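Local coordinates for protein group 3 allergen SMIPP-S YvT004A06 (Sarcoptes scabiei type hominis, PDB 3H7T) that belongs to the trypsin fold family but is a catalytically inactivated mite serine protease paralogue, so it probably does not act as a working peptidase, at residues I105-L110 against D223-I228; G126-N129 against Y135-D138. One frame throughout, in Å; residues are numbered along the deposited sequence. Where two conformers were deposited one is given.

Contact 1 (I105-L110 against D223-I228). With ZN (zinc ion), chain G.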
loop_
_atom_site.group_PDB
_atom_site.type_symbol
_atom_site.label_atom_id
_atom_site.label_comp_id
_atom_site.label_asym_id
_atom_site.label_seq_id
_atom_site.Cartn_x
_atom_site.Cartn_y
_atom_site.Cartn_z
ATOM N N ILE A 105 -9.294 -6.751 5.824
ATOM C CA ILE A 105 -9.718 -6.674 4.429
ATOM C C ILE A 105 -9.434 -8.016 3.761
ATOM O O ILE A 105 -8.351 -8.572 3.931
ATOM C CB ILE A 105 -8.989 -5.519 3.655
ATOM C CG1 ILE A 105 -9.560 -5.338 2.242
ATOM C CG2 ILE A 105 -7.479 -5.758 3.578
ATOM C CD1 ILE A 105 -10.774 -4.430 2.162
ATOM N N GLU A 106 -10.402 -8.524 3.001
ATOM C CA GLU A 106 -10.262 -9.822 2.327
ATOM C C GLU A 106 -9.320 -9.755 1.128
ATOM O O GLU A 106 -9.216 -8.727 0.461
ATOM C CB GLU A 106 -11.630 -10.369 1.891
ATOM C CG GLU A 106 -12.586 -10.712 3.038
ATOM C CD GLU A 106 -12.011 -11.722 4.022
ATOM O OE1 GLU A 106 -11.541 -12.793 3.582
ATOM O OE2 GLU A 106 -12.040 -11.442 5.243
ATOM N N LEU A 107 -8.630 -10.858 0.859
ATOM C CA LEU A 107 -7.791 -10.959 -0.335
ATOM C C LEU A 107 -8.647 -11.192 -1.585
ATOM O O LEU A 107 -9.745 -11.733 -1.483
ATOM C CB LEU A 107 -6.737 -12.058 -0.159
ATOM C CG LEU A 107 -5.651 -11.785 0.893
ATOM C CD1 LEU A 107 -4.794 -13.031 1.167
ATOM C CD2 LEU A 107 -4.771 -10.619 0.443
ATOM N N PRO A 108 -8.156 -10.767 -2.768
ATOM C CA PRO A 108 -8.883 -10.975 -4.013
ATOM C C PRO A 108 -8.675 -12.407 -4.517
ATOM O O PRO A 108 -7.814 -13.112 -3.999
ATOM C CB PRO A 108 -8.181 -10.011 -4.965
ATOM C CG PRO A 108 -6.769 -10.053 -4.520
ATOM C CD PRO A 108 -6.856 -10.109 -3.010
ATOM N N SER A 109 -9.430 -12.797 -5.541
ATOM C CA SER A 109 -9.249 -14.086 -6.216
ATOM C C SER A 109 -7.918 -14.118 -6.970
ATOM O O SER A 109 -7.331 -13.062 -7.278
ATOM C CB SER A 109 -10.408 -14.345 -7.178
ATOM O OG SER A 109 -10.491 -13.311 -8.145
ATOM N N LEU A 110 -7.441 -15.327 -7.258
ATOM C CA LEU A 110 -6.141 -15.509 -7.888
ATOM C C LEU A 110 -6.033 -14.742 -9.196
ATOM O O LEU A 110 -6.932 -14.799 -10.036
ATOM C CB LEU A 110 -5.844 -16.994 -8.123
ATOM C CG LEU A 110 -4.540 -17.321 -8.864
ATOM C CD1 LEU A 110 -3.304 -17.029 -8.009
ATOM C CD2 LEU A 110 -4.548 -18.772 -9.320
ATOM N N ASP A 223 1.531 -16.383 -2.644
ATOM C CA ASP A 223 2.626 -15.988 -1.772
ATOM C C ASP A 223 2.118 -15.456 -0.434
ATOM O O ASP A 223 2.640 -15.834 0.618
ATOM C CB ASP A 223 3.506 -14.952 -2.461
ATOM C CG ASP A 223 4.135 -15.480 -3.726
ATOM O OD1 ASP A 223 5.140 -16.213 -3.621
ATOM O OD2 ASP A 223 3.621 -15.166 -4.825
ATOM N N ILE A 224 1.096 -14.597 -0.473
ATOM C CA ILE A 224 0.526 -14.031 0.758
ATOM C C ILE A 224 -0.023 -15.139 1.656
ATOM O O ILE A 224 0.189 -15.126 2.875
ATOM C CB ILE A 224 -0.610 -12.983 0.500
ATOM C CG1 ILE A 224 -0.217 -11.919 -0.542
ATOM C CG2 ILE A 224 -1.030 -12.324 1.812
ATOM C CD1 ILE A 224 1.092 -11.242 -0.312
ATOM N N LYS A 225 -0.722 -16.095 1.043
ATOM C CA LYS A 225 -1.313 -17.211 1.779
ATOM C C LYS A 225 -0.259 -18.198 2.291
ATOM O O LYS A 225 -0.447 -18.816 3.339
ATOM C CB LYS A 225 -2.383 -17.910 0.933
ATOM C CG LYS A 225 -3.649 -17.077 0.792
ATOM C CD LYS A 225 -4.690 -17.740 -0.095
ATOM C CE LYS A 225 -6.019 -17.001 0.019
ATOM N NZ LYS A 225 -7.047 -17.511 -0.923
ATOM N N ASP A 226 0.846 -18.330 1.555
ATOM C CA ASP A 226 1.997 -19.123 2.002
ATOM C C ASP A 226 2.647 -18.525 3.247
ATOM O O ASP A 226 3.027 -19.259 4.164
ATOM C CB ASP A 226 3.051 -19.221 0.899
ATOM C CG ASP A 226 2.715 -20.271 -0.154
ATOM O OD1 ASP A 226 1.676 -20.957 -0.041
ATOM O OD2 ASP A 226 3.503 -20.393 -1.114
ATOM N N ILE A 227 2.801 -17.199 3.246
ATOM C CA ILE A 227 3.373 -16.477 4.368
ATOM C C ILE A 227 2.514 -16.697 5.609
ATOM O O ILE A 227 3.033 -17.054 6.668
ATOM C CB ILE A 227 3.510 -14.949 4.081
ATOM C CG1 ILE A 227 4.677 -14.676 3.126
ATOM C CG2 ILE A 227 3.725 -14.184 5.374
ATOM C CD1 ILE A 227 4.678 -13.276 2.527
ATOM N N ILE A 228 1.204 -16.504 5.450
ATOM C CA ILE A 228 0.245 -16.611 6.546
ATOM C C ILE A 228 0.136 -18.050 7.076
ATOM O O ILE A 228 -0.147 -18.250 8.254
ATOM C CB ILE A 228 -1.150 -16.043 6.145
ATOM C CG1 ILE A 228 -1.057 -14.530 5.911
ATOM C CG2 ILE A 228 -2.209 -16.348 7.220
ATOM C CD1 ILE A 228 -2.193 -13.952 5.078
HETATM ZN ZN ZN G . 4.578 -15.593 -6.436
HETATM O O HOH W 1 3.315 -14.909 -7.741
#
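Nearly all of this contact hangs on one leucine branch: Leu107 CD1 is the atom through which the loop residues 105-110 meet the helical residues 223-228. It comes to rest 3.9 Å from Ile224 CG2, and the same methyl also lies 4.2 Å from Lys225 CG. The main chains stay well apart, with 8.9 Å between Leu107 CA and Ile224 CA, and only 135 Å² is buried in total. The reach comes from an extended second torsion (chi2 170°) that sets CD1 anti to the CA of Leu107. On the helix side, Ile224 divides its branches: CG2, anti to the backbone N, turns to the leucine, whereas the CG1 arm leads inward, and the residue also packs on Leu31, Ile37 and Tyr86. Lys225 runs out in an almost fully extended chain and lends only its aliphatic part, forming a margin to the apolar patch. Further Pro108 and Leu110 contacts, to Val221 and Leu222, carry the loop across the start of the same helix. Asp223 faces elsewhere and binds a zinc ion through one oxygen: OD2 is 1.9 Å from the metal and OD1 of the same carboxylate 2.9 Å, so the carboxylate binds in monodentate fashion; a water at 1.9 Å from the zinc is a further ligand. By topology, this is the packing of the C-terminal helix of a trypsin-like fold against the linker between its two beta-barrels.

Contact 2 (G126-N129 against Y135-D138)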
loop_
_atom_site.group_PDB
_atom_site.type_symbol
_atom_site.label_atom_id
_atom_site.label_comp_id
_atom_site.label_asym_id
_atom_site.label_seq_id
_atom_site.Cartn_x
_atom_site.Cartn_y
_atom_site.Cartn_z
ATOM N N GLY A 126 -0.066 9.959 3.180
ATOM C CA GLY A 126 1.039 10.559 2.420
ATOM C C GLY A 126 0.804 12.024 2.087
ATOM O O GLY A 126 -0.275 12.568 2.366
ATOM N N SER A 127 1.803 12.643 1.450
ATOM C CA SER A 127 1.739 14.056 1.081
ATOM C C SER A 127 0.530 14.351 0.195
ATOM O O SER A 127 0.072 13.476 -0.563
ATOM C CB SER A 127 3.041 14.485 0.397
ATOM O OG SER A 127 3.065 15.881 0.173
ATOM N N THR A 128 0.009 15.575 0.308
ATOM C CA THR A 128 -1.178 15.998 -0.431
ATOM C C THR A 128 -0.906 17.070 -1.500
ATOM O O THR A 128 -1.836 17.674 -2.032
ATOM C CB THR A 128 -2.296 16.489 0.520
ATOM O OG1 THR A 128 -1.810 17.603 1.280
ATOM C CG2 THR A 128 -2.743 15.360 1.479
ATOM N N ASN A 129 0.368 17.319 -1.788
ATOM C CA ASN A 129 0.752 18.059 -2.996
ATOM C C ASN A 129 2.173 17.674 -3.425
ATOM O O ASN A 129 2.960 17.198 -2.601
ATOM C CB ASN A 129 0.566 19.570 -2.812
ATOM C CG ASN A 129 1.587 20.181 -1.870
ATOM O OD1 ASN A 129 2.781 20.201 -2.163
ATOM N ND2 ASN A 129 1.118 20.693 -0.737
ATOM N N TYR A 135 4.058 14.539 5.469
ATOM C CA TYR A 135 2.901 13.637 5.510
ATOM C C TYR A 135 1.635 14.378 5.936
ATOM O O TYR A 135 1.704 15.472 6.506
ATOM C CB TYR A 135 3.137 12.458 6.457
ATOM C CG TYR A 135 4.458 11.756 6.281
ATOM C CD1 TYR A 135 4.792 11.131 5.071
ATOM C CD2 TYR A 135 5.372 11.702 7.328
ATOM C CE1 TYR A 135 6.022 10.494 4.916
ATOM C CE2 TYR A 135 6.595 11.070 7.188
ATOM C CZ TYR A 135 6.913 10.468 5.980
ATOM O OH TYR A 135 8.121 9.834 5.852
ATOM N N SER A 136 0.485 13.784 5.638
ATOM C CA SER A 136 -0.793 14.317 6.101
ATOM C C SER A 136 -1.053 13.806 7.520
ATOM O O SER A 136 -0.888 12.623 7.782
ATOM C CB SER A 136 -1.919 13.855 5.169
ATOM O OG SER A 136 -3.180 14.320 5.614
ATOM N N GLY A 137 -1.464 14.691 8.432
ATOM C CA GLY A 137 -1.867 14.270 9.780
ATOM C C GLY A 137 -3.161 13.460 9.779
ATOM O O GLY A 137 -3.372 12.593 10.634
ATOM N N ASP A 138 -4.015 13.742 8.796
ATOM C CA ASP A 138 -5.338 13.147 8.678
ATOM C C ASP A 138 -5.333 12.096 7.573
ATOM O O ASP A 138 -4.657 12.266 6.547
ATOM C CB ASP A 138 -6.360 14.222 8.292
ATOM C CG ASP A 138 -6.489 15.330 9.325
ATOM O OD1 ASP A 138 -6.479 15.050 10.539
ATOM O OD2 ASP A 138 -6.648 16.498 8.911
#
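Tyr135 meets the first segment with its backbone: its CA stands 4.3 Å from Gly126 C and equally far from Ser127 N, a close approach of main chain to main chain. Its CB points away from residues 126-129; the ring packs on Pro24 and Arg60, and OH is hydrogen-bonded to Phe25 N. Ser136 follows with the one side chain of this segment that reaches across. Its CB lies 3.5 Å from Gly126 O and 4.1 Å from Thr128 CG2, so a carbon, not the hydroxyl, faces the partner. With OG anti to the backbone N (chi1 178°), the hydroxyl turns down its own chain and donates to Asp138 O at 2.7 Å, lying in the carbonyl plane on a lone pair (C=O...donor angle 134°). This bond spans Gly137, whose backbone pairs with Arg60, and fixes the rotation of the serine. Asp138, the acceptor, rests its side chain on Tyr59. Together the segments form the two flanks of a loop, probably the counterpart of the autolysis loop of trypsin, that joins antiparallel strands 119-124 and 140-147; Ser127 also bonds through its backbone to Ile1 and Tyr183.

Contacts 1 and 2 lie on opposite sides of the chain's centre, 14 and 15 Å from it. Their own centres are 29 Å apart and their nearest atoms about 17 Å, so neither touches the other. In sequence, both segments of contact 2 fall between residues 105-110 and 223-228. The roles differ: contact 1 joins distant parts of the chain, whereas contact 2 closes a local loop. Neither includes Glu178 or Glu209, which bind zinc elsewhere; the zinc at contact 1 is held by Asp223. Contact 2 has the closer tie to the vestigial active-site region, since Gly126 N bonds to Asp185 OD1, an aspartate probably equivalent to the one preceding the nucleophile in active relatives.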